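Malonyl CoA-acyl carrier protein transacylase (Synechocystis sp. PCC 6803 substr. Kazusa, PDB 4RR5) catalyses transfer of the malonyl group from malonyl-CoA to holo-acyl carrier protein, giving malonyl-ACP and CoA in fatty acid biosynthesis. Local coordinates at residues V19-T24 against E67-D72; D72-K77 against D258-G263. One frame throughout, in Å; residues are numbered along the deposited sequence.

Contact 1: V19-T24 against E67-D72; sequences VDLLST and EAILAD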
loop_
_atom_site.group_PDB
_atom_site.type_symbol
_atom_site.label_atom_id
_atom_site.label_comp_id
_atom_site.label_asym_id
_atom_site.label_seq_id
_atom_site.Cartn_x
_atom_site.Cartn_y
_atom_site.Cartn_z
ATOM N N VAL A 19 -15.867 -9.978 -0.137
ATOM C CA VAL A 19 -16.783 -11.085 0.115
ATOM C C VAL A 19 -17.667 -11.377 -1.087
ATOM O O VAL A 19 -17.944 -12.537 -1.381
ATOM C CB VAL A 19 -17.642 -10.839 1.328
ATOM C CG1 VAL A 19 -18.571 -11.996 1.527
ATOM C CG2 VAL A 19 -16.759 -10.684 2.540
ATOM N N ASP A 20 -18.056 -10.345 -1.824
ATOM C CA ASP A 20 -18.856 -10.565 -3.032
ATOM C C ASP A 20 -18.059 -11.229 -4.149
ATOM O O ASP A 20 -18.642 -11.702 -5.121
ATOM C CB ASP A 20 -19.427 -9.261 -3.560
ATOM C CG ASP A 20 -18.348 -8.294 -3.963
ATOM O OD1 ASP A 20 -17.354 -8.195 -3.220
ATOM O OD2 ASP A 20 -18.472 -7.646 -5.021
ATOM N N LEU A 21 -16.734 -11.257 -4.020
ATOM C CA LEU A 21 -15.879 -11.819 -5.070
ATOM C C LEU A 21 -15.973 -13.332 -5.119
ATOM O O LEU A 21 -15.624 -13.954 -6.120
ATOM C CB LEU A 21 -14.430 -11.413 -4.852
ATOM C CG LEU A 21 -14.180 -9.908 -4.815
ATOM C CD1 LEU A 21 -12.720 -9.655 -4.510
ATOM C CD2 LEU A 21 -14.610 -9.253 -6.143
ATOM N N LEU A 22 -16.480 -13.892 -4.026
ATOM C CA LEU A 22 -16.483 -15.322 -3.732
ATOM C C LEU A 22 -17.269 -16.202 -4.728
ATOM O O LEU A 22 -17.081 -17.412 -4.795
ATOM C CB LEU A 22 -17.034 -15.503 -2.318
ATOM C CG LEU A 22 -16.914 -16.863 -1.643
ATOM C CD1 LEU A 22 -15.534 -17.490 -1.877
ATOM C CD2 LEU A 22 -17.199 -16.678 -0.141
ATOM N N SER A 23 -18.150 -15.597 -5.503
ATOM C CA SER A 23 -18.883 -16.358 -6.492
ATOM C C SER A 23 -18.035 -16.629 -7.751
ATOM O O SER A 23 -18.406 -17.455 -8.582
ATOM C CB SER A 23 -20.179 -15.624 -6.846
ATOM O OG SER A 23 -19.913 -14.295 -7.268
ATOM N N THR A 24 -16.899 -15.947 -7.897
ATOM C CA THR A 24 -15.977 -16.251 -8.996
ATOM C C THR A 24 -15.078 -17.454 -8.630
ATOM O O THR A 24 -14.669 -17.624 -7.472
ATOM C CB THR A 24 -15.079 -15.018 -9.381
ATOM O OG1 THR A 24 -14.111 -14.757 -8.351
ATOM C CG2 THR A 24 -15.920 -13.758 -9.604
ATOM N N GLU A 67 -6.692 -7.944 -3.354
ATOM C CA GLU A 67 -6.100 -7.217 -4.462
ATOM C C GLU A 67 -5.551 -8.150 -5.550
ATOM O O GLU A 67 -5.781 -7.916 -6.742
ATOM C CB GLU A 67 -5.019 -6.270 -3.935
ATOM C CG GLU A 67 -5.623 -5.002 -3.308
ATOM C CD GLU A 67 -4.648 -4.179 -2.484
ATOM O OE1 GLU A 67 -3.439 -4.497 -2.452
ATOM O OE2 GLU A 67 -5.101 -3.193 -1.868
ATOM N N ALA A 68 -4.851 -9.215 -5.159
ATOM C CA ALA A 68 -4.416 -10.228 -6.129
ATOM C C ALA A 68 -5.618 -10.879 -6.826
ATOM O O ALA A 68 -5.574 -11.148 -8.017
ATOM C CB ALA A 68 -3.563 -11.282 -5.461
ATOM N N ILE A 69 -6.704 -11.107 -6.095
ATOM C CA ILE A 69 -7.909 -11.658 -6.707
ATOM C C ILE A 69 -8.495 -10.676 -7.717
ATOM O O ILE A 69 -8.811 -11.049 -8.842
ATOM C CB ILE A 69 -8.970 -12.037 -5.637
ATOM C CG1 ILE A 69 -8.612 -13.386 -5.007
ATOM C CG2 ILE A 69 -10.383 -12.083 -6.235
ATOM C CD1 ILE A 69 -9.309 -13.660 -3.735
ATOM N N LEU A 70 -8.615 -9.414 -7.331
ATOM C CA LEU A 70 -9.093 -8.385 -8.254
ATOM C C LEU A 70 -8.228 -8.264 -9.514
ATOM O O LEU A 70 -8.757 -8.134 -10.626
ATOM C CB LEU A 70 -9.171 -7.039 -7.541
ATOM C CG LEU A 70 -10.394 -6.947 -6.638
ATOM C CD1 LEU A 70 -10.290 -5.720 -5.741
ATOM C CD2 LEU A 70 -11.681 -6.943 -7.477
ATOM N N ALA A 71 -6.905 -8.329 -9.350
ATOM C CA ALA A 71 -6.006 -8.271 -10.495
ATOM C C ALA A 71 -6.264 -9.413 -11.479
ATOM O O ALA A 71 -6.272 -9.217 -12.700
ATOM C CB ALA A 71 -4.565 -8.300 -10.030
ATOM N N ASP A 72 -6.461 -10.613 -10.952
ATOM C CA ASP A 72 -6.696 -11.756 -11.815
ATOM C C ASP A 72 -8.084 -11.696 -12.440
ATOM O O ASP A 72 -8.276 -12.139 -13.567
ATOM C CB ASP A 72 -6.517 -13.048 -11.043
ATOM C CG ASP A 72 -5.087 -13.276 -10.653
ATOM O OD1 ASP A 72 -4.210 -12.610 -11.230
ATOM O OD2 ASP A 72 -4.829 -14.117 -9.782
#
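I69 and L70, neighbours on helix 56-76, both pack on L21, a residue of the 3-10 turn 19-21: I69 meets its CD1, while L70 lies against both methyls, nearer CD2. Earlier on the helix E67 faces the other way, where its OE1 is hydrogen-bonded to S93 OG. I69 uses its short branch. CG2 lies anti to the backbone N while CG1 stands beside it (chi1 -80°), and this methyl comes to 3.8 Å from L21 CD1, the two side chains running at a slant to each other. The I69 side chain also touches A27, K30 and Y31 of helix 25-38. L70 starts out less directly aimed at the turn, but its end bends closer: CD2 comes to 4.0 Å from L21 CD2, and the two leucines lie roughly at right angles. L21 CD1 thus sits between I69 CG2 and L70 CD2, and L21 CD2 adds the second contact to L70. L21 also touches I66 and L73 of the same helix. A salt bridge from D72 OD2 to K30 NZ ties helix 56-76 to helix 25-38.

The carbonyl of L21 is gripped twice from within its own segment, by T24 N at 3.0 Å and by T24 OG1 at 2.8 Å, the hydroxyl lying nearly in line with the C=O (161°). T24 OG1 is also hydrogen-bonded to A27 N. T24 is thus the N-cap of helix 25-38, and one hydroxyl links the turn carrying L21 to the first turn of that helix. This is apolar packing of a loop, between strand 3-7 and helix 25-38, on a long helix of the FabD acyltransferase fold.

Contact 2: D72-K77 against D258-G263; sequences DLLRDK and DYWEVG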
loop_
_atom_site.group_PDB
_atom_site.type_symbol
_atom_site.label_atom_id
_atom_site.label_comp_id
_atom_site.label_asym_id
_atom_site.label_seq_id
_atom_site.Cartn_x
_atom_site.Cartn_y
_atom_site.Cartn_z
ATOM N N ASP A 72 -6.461 -10.613 -10.952
ATOM C CA ASP A 72 -6.696 -11.756 -11.815
ATOM C C ASP A 72 -8.084 -11.696 -12.440
ATOM O O ASP A 72 -8.276 -12.139 -13.567
ATOM C CB ASP A 72 -6.517 -13.048 -11.043
ATOM C CG ASP A 72 -5.087 -13.276 -10.653
ATOM O OD1 ASP A 72 -4.210 -12.610 -11.230
ATOM O OD2 ASP A 72 -4.829 -14.117 -9.782
ATOM N N LEU A 73 -9.051 -11.146 -11.713
ATOM C CA LEU A 73 -10.394 -10.980 -12.260
ATOM C C LEU A 73 -10.380 -10.003 -13.440
ATOM O O LEU A 73 -11.009 -10.257 -14.466
ATOM C CB LEU A 73 -11.361 -10.511 -11.178
ATOM C CG LEU A 73 -11.715 -11.619 -10.188
ATOM C CD1 LEU A 73 -12.560 -11.063 -9.062
ATOM C CD2 LEU A 73 -12.417 -12.759 -10.908
ATOM N N LEU A 74 -9.645 -8.904 -13.281
ATOM C CA LEU A 74 -9.412 -7.943 -14.355
ATOM C C LEU A 74 -8.760 -8.596 -15.576
ATOM O O LEU A 74 -9.208 -8.406 -16.709
ATOM C CB LEU A 74 -8.547 -6.793 -13.845
ATOM C CG LEU A 74 -9.351 -5.794 -13.031
ATOM C CD1 LEU A 74 -8.446 -4.903 -12.166
ATOM C CD2 LEU A 74 -10.246 -4.972 -13.969
ATOM N N ARG A 75 -7.715 -9.380 -15.332
ATOM C CA ARG A 75 -7.057 -10.118 -16.401
ATOM C C ARG A 75 -8.029 -11.025 -17.138
ATOM O O ARG A 75 -8.098 -10.996 -18.367
ATOM C CB ARG A 75 -5.884 -10.927 -15.856
ATOM C CG ARG A 75 -4.697 -10.039 -15.478
ATOM C CD ARG A 75 -3.397 -10.813 -15.371
ATOM N NE ARG A 75 -2.287 -9.919 -15.072
ATOM C CZ ARG A 75 -1.705 -9.120 -15.965
ATOM N NH1 ARG A 75 -2.120 -9.098 -17.226
ATOM N NH2 ARG A 75 -0.709 -8.338 -15.590
ATOM N N ASP A 76 -8.801 -11.802 -16.390
ATOM C CA ASP A 76 -9.786 -12.695 -16.981
ATOM C C ASP A 76 -10.781 -11.964 -17.891
ATOM O O ASP A 76 -11.186 -12.499 -18.924
ATOM C CB ASP A 76 -10.537 -13.441 -15.883
ATOM C CG ASP A 76 -11.163 -14.726 -16.382
ATOM O OD1 ASP A 76 -10.399 -15.650 -16.744
ATOM O OD2 ASP A 76 -12.411 -14.805 -16.412
ATOM N N LYS A 77 -11.166 -10.747 -17.522
ATOM C CA LYS A 77 -12.039 -9.936 -18.372
ATOM C C LYS A 77 -11.297 -9.360 -19.587
ATOM O O LYS A 77 -11.894 -8.689 -20.420
ATOM C CB LYS A 77 -12.663 -8.798 -17.574
ATOM C CG LYS A 77 -13.541 -9.240 -16.422
ATOM C CD LYS A 77 -14.495 -8.123 -15.985
ATOM C CE LYS A 77 -15.510 -7.775 -17.076
ATOM N NZ LYS A 77 -16.911 -8.089 -16.658
ATOM N N ASP A 258 -5.067 6.793 -17.809
ATOM C CA ASP A 258 -6.068 6.273 -16.879
ATOM C C ASP A 258 -5.422 5.628 -15.674
ATOM O O ASP A 258 -4.326 5.067 -15.748
ATOM C CB ASP A 258 -6.974 5.252 -17.564
ATOM C CG ASP A 258 -7.659 5.809 -18.783
ATOM O OD1 ASP A 258 -7.033 5.789 -19.866
ATOM O OD2 ASP A 258 -8.817 6.255 -18.661
ATOM N N TYR A 259 -6.167 5.655 -14.580
ATOM C CA TYR A 259 -5.668 5.341 -13.257
ATOM C C TYR A 259 -6.723 4.530 -12.518
ATOM O O TYR A 259 -7.780 5.061 -12.166
ATOM C CB TYR A 259 -5.357 6.657 -12.554
ATOM C CG TYR A 259 -4.841 6.653 -11.129
ATOM C CD1 TYR A 259 -3.476 6.665 -10.870
ATOM C CD2 TYR A 259 -5.717 6.757 -10.047
ATOM C CE1 TYR A 259 -2.994 6.732 -9.575
ATOM C CE2 TYR A 259 -5.239 6.814 -8.745
ATOM C CZ TYR A 259 -3.879 6.809 -8.523
ATOM O OH TYR A 259 -3.384 6.877 -7.254
ATOM N N TRP A 260 -6.452 3.243 -12.312
ATOM C CA TRP A 260 -7.437 2.344 -11.713
ATOM C C TRP A 260 -6.998 1.881 -10.343
ATOM O O TRP A 260 -5.974 1.214 -10.212
ATOM C CB TRP A 260 -7.677 1.118 -12.592
ATOM C CG TRP A 260 -8.292 1.405 -13.920
ATOM C CD1 TRP A 260 -8.582 2.629 -14.455
ATOM C CD2 TRP A 260 -8.692 0.438 -14.895
ATOM N NE1 TRP A 260 -9.131 2.485 -15.705
ATOM C CE2 TRP A 260 -9.211 1.147 -15.999
ATOM C CE3 TRP A 260 -8.662 -0.958 -14.942
ATOM C CZ2 TRP A 260 -9.699 0.506 -17.136
ATOM C CZ3 TRP A 260 -9.152 -1.594 -16.064
ATOM C CH2 TRP A 260 -9.660 -0.861 -17.152
ATOM N N GLU A 261 -7.777 2.233 -9.326
ATOM C CA GLU A 261 -7.519 1.756 -7.989
ATOM C C GLU A 261 -8.113 0.372 -7.871
ATOM O O GLU A 261 -9.325 0.215 -7.888
ATOM C CB GLU A 261 -8.111 2.679 -6.936
ATOM C CG GLU A 261 -7.535 2.447 -5.555
ATOM C CD GLU A 261 -8.082 3.429 -4.529
ATOM O OE1 GLU A 261 -8.789 4.379 -4.933
ATOM O OE2 GLU A 261 -7.805 3.245 -3.322
ATOM N N VAL A 262 -7.247 -0.626 -7.758
ATOM C CA VAL A 262 -7.658 -2.015 -7.708
ATOM C C VAL A 262 -7.622 -2.484 -6.259
ATOM O O VAL A 262 -6.592 -2.928 -5.762
ATOM C CB VAL A 262 -6.749 -2.878 -8.597
ATOM C CG1 VAL A 262 -7.171 -4.322 -8.574
ATOM C CG2 VAL A 262 -6.750 -2.329 -10.030
ATOM N N GLY A 263 -8.761 -2.354 -5.584
ATOM C CA GLY A 263 -8.877 -2.682 -4.173
ATOM C C GLY A 263 -10.035 -1.922 -3.559
ATOM O O GLY A 263 -10.690 -1.137 -4.235
#
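L74 spreads its two methyls over V262 and W260, which project from the same face of strand 258-262. The side chain points from helix 56-76 at the strand, and CG, beside the backbone N (chi1 -79°), carries the two methyls on to V262 and W260, where the fork divides the work. CD1 meets V262 tip to tip, 3.8 Å from CG2 and 3.9 Å from CG1, so it faces both valine methyls almost equally. CD2 reaches the indole at its six-membered ring, 4.1 Å from W260 CZ3, and approaches the ring obliquely. The contact is wholly apolar, and all three residues are buried. The nearest CA atoms, those of L74 and V262, remain 9.1 Å apart, a gap bridged by side chains alone.

This is a helix packed on a parallel sheet, here the four-stranded one ordered 83-86, 3-7, 258-262, 280-284, in an α/β acyltransferase domain of the patatin clan. Strand 258-262 is an inner strand, bonded through its backbone to strand 3-7 (W260 with A4) and to strand 280-284 (Y259 with K282). L74 also touches W5 of strand 3-7, so its contacts extend across two adjacent strands.

The indole of W260 is packed from several directions. Its ring meets that of W5 with the planes only about 10° apart, and F79 joins it edge-to-face. E261, the residue between W260 and V262, sends its carboxylate to the other face of the sheet, where OE2 and OE1 accept from the backbone N of L268 and T269 at the start of helix 267-273. On the helix side R75 turns off toward the loop at Q80 and P81, and its NH2 is hydrogen-bonded to A97 O.

In the fold
Contacts 1 and 2 follow one another along helix 56-76, meet at D72, and have centres about 10 Å apart. The loop 19-24 and strand 258-262 pack against neighbouring sides of the helix. The two contacts are continuous through L70, which touches both L21 and V262: it places CB 3.5 Å from V262 CG1 and CD1 3.7 Å from G263 CA. L73 of the second helix segment, in turn, brings CD2 within 3.7 Å of T24 OG1. The centres of contacts 1 and 2 lie about 18 and 16 Å from the centre of the chain. Both contacts lie away from S88 and H188, the probable active-site residues.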